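PDB 6MT7: long form salivary protein D7L from Phlebotomus duboscqi, which binds and sequesters cysteinyl leukotrienes and a thromboxane A2 analog, so modulating the sand fly's blood feeding and inhibiting platelet aggregation induced by low collagen concentrations. Local coordinates for residues 117-120 and 121-124. Sequence-based numbering, arbitrary orientation.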
loop_
_atom_site.group_PDB
_atom_site.type_symbol
_atom_site.label_atom_id
_atom_site.label_comp_id
_atom_site.label_asym_id
_atom_site.label_seq_id
_atom_site.Cartn_x
_atom_site.Cartn_y
_atom_site.Cartn_z
ATOM N N TYR A 117 1.484 12.912 -0.905
ATOM C CA TYR A 117 2.936 12.927 -1.126
ATOM C C TYR A 117 3.295 12.519 -2.550
ATOM O O TYR A 117 4.305 11.851 -2.779
ATOM C CB TYR A 117 3.660 12.028 -0.119
ATOM C CG TYR A 117 3.434 12.417 1.330
ATOM C CD1 TYR A 117 4.126 13.477 1.898
ATOM C CD2 TYR A 117 2.533 11.725 2.119
ATOM C CE1 TYR A 117 3.922 13.833 3.220
ATOM C CE2 TYR A 117 2.321 12.071 3.437
ATOM C CZ TYR A 117 3.026 13.118 3.985
ATOM O OH TYR A 117 2.805 13.459 5.301
ATOM N N GLY A 118 2.480 12.949 -3.511
ATOM C CA GLY A 118 2.692 12.638 -4.907
ATOM C C GLY A 118 3.501 13.689 -5.638
ATOM O O GLY A 118 3.489 13.751 -6.869
ATOM N N ILE A 119 4.208 14.521 -4.881
ATOM C CA ILE A 119 5.109 15.533 -5.419
ATOM C C ILE A 119 6.503 15.216 -4.901
ATOM O O ILE A 119 6.676 14.972 -3.703
ATOM C CB ILE A 119 4.670 16.950 -5.011
ATOM C CG1 ILE A 119 3.315 17.275 -5.646
ATOM C CG2 ILE A 119 5.711 17.983 -5.419
ATOM C CD1 ILE A 119 2.521 18.307 -4.891
ATOM N N LYS A 120 7.488 15.203 -5.804
ATOM C CA LYS A 120 8.826 14.742 -5.440
ATOM C C LYS A 120 9.388 15.526 -4.262
ATOM O O LYS A 120 9.935 14.940 -3.320
ATOM C CB LYS A 120 9.759 14.841 -6.648
ATOM C CG LYS A 120 11.204 14.505 -6.341
ATOM C CD LYS A 120 12.088 14.775 -7.551
ATOM C CE LYS A 120 13.558 14.762 -7.179
ATOM N NZ LYS A 120 14.004 13.404 -6.764
ATOM N N LYS A 121 9.251 16.857 -4.285
ATOM C CA LYS A 121 9.805 17.664 -3.202
ATOM C C LYS A 121 9.181 17.295 -1.861
ATOM O O LYS A 121 9.891 17.151 -0.860
ATOM C CB LYS A 121 9.610 19.151 -3.494
ATOM C CG LYS A 121 10.156 20.064 -2.394
ATOM C CD LYS A 121 10.099 21.532 -2.795
ATOM C CE LYS A 121 10.789 22.417 -1.764
ATOM N NZ LYS A 121 9.986 22.563 -0.521
ATOM N N LEU A 122 7.852 17.119 -1.826
ATOM C CA LEU A 122 7.160 16.810 -0.579
ATOM C C LEU A 122 7.493 15.409 -0.078
ATOM O O LEU A 122 7.635 15.192 1.131
ATOM C CB LEU A 122 5.651 16.949 -0.781
ATOM C CG LEU A 122 5.209 18.356 -1.176
ATOM C CD1 LEU A 122 3.697 18.441 -1.262
ATOM C CD2 LEU A 122 5.762 19.372 -0.176
ATOM N N SER A 123 7.586 14.441 -0.989
ATOM C CA SER A 123 8.005 13.096 -0.604
ATOM C C SER A 123 9.443 13.099 -0.086
ATOM O O SER A 123 9.731 12.560 0.989
ATOM C CB SER A 123 7.871 12.155 -1.799
ATOM O OG SER A 123 8.306 10.848 -1.464
ATOM N N ASP A 124 10.360 13.694 -0.851
ATOM C CA ASP A 124 11.757 13.779 -0.425
ATOM C C ASP A 124 11.879 14.394 0.961
ATOM O O ASP A 124 12.652 13.912 1.797
ATOM C CB ASP A 124 12.567 14.603 -1.425
ATOM C CG ASP A 124 12.767 13.899 -2.754
ATOM O OD1 ASP A 124 12.252 12.777 -2.949
ATOM O OD2 ASP A 124 13.451 14.486 -3.617
HETATM O O HOH W 1 5.915 9.197 -1.426
#
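Ile-119 and Ser-123 are joined by the first i to i+4 backbone hydrogen bond of helix 120-128, from Ser-123 N to Ile-119 O (2.9 Å, N-H...O 172°). Asp-124 N bonds to Lys-120 O in the same way at 2.8 Å. Ile-119 stands at the N-cap position, but its side chain is apolar and offers the helix end no acceptor.

One salt bridge spans a single helical turn. The extended chain of Lys-120 bends at its last torsion (chi4 67°) and brings NZ to Asp-124 OD2 at 3.4 Å. As a hydrogen bond it is weak. Lys-120 CG also lies against the carboxylate, 3.5 Å from Asp-124 OD2. Lys-121 NZ instead pairs with Glu-125, one turn on.

The apolar contact is between Ile-119 and Leu-122. They lie side by side and point the same way, with Ile-119 CD1 3.8 Å from Leu-122 CD1. Both also touch Thr-114 of helix 109-115.

Tyr-117 turns its ring edge to Leu-122 O, with CD1 4.0 Å away. The ring also meets Trp-126 edge-to-face. A water lies 2.9 Å from Ser-123 OG and gives a weak bond to Tyr-117 O.

The whole is a helix N-terminus following a short interhelical loop in a PBP/GOBP-family protein. The loop holds Gly-118, a probable leukotriene C4 site, and Ser-123 touches Lys-136, a probable leukotriene C4 and thromboxane A2 site.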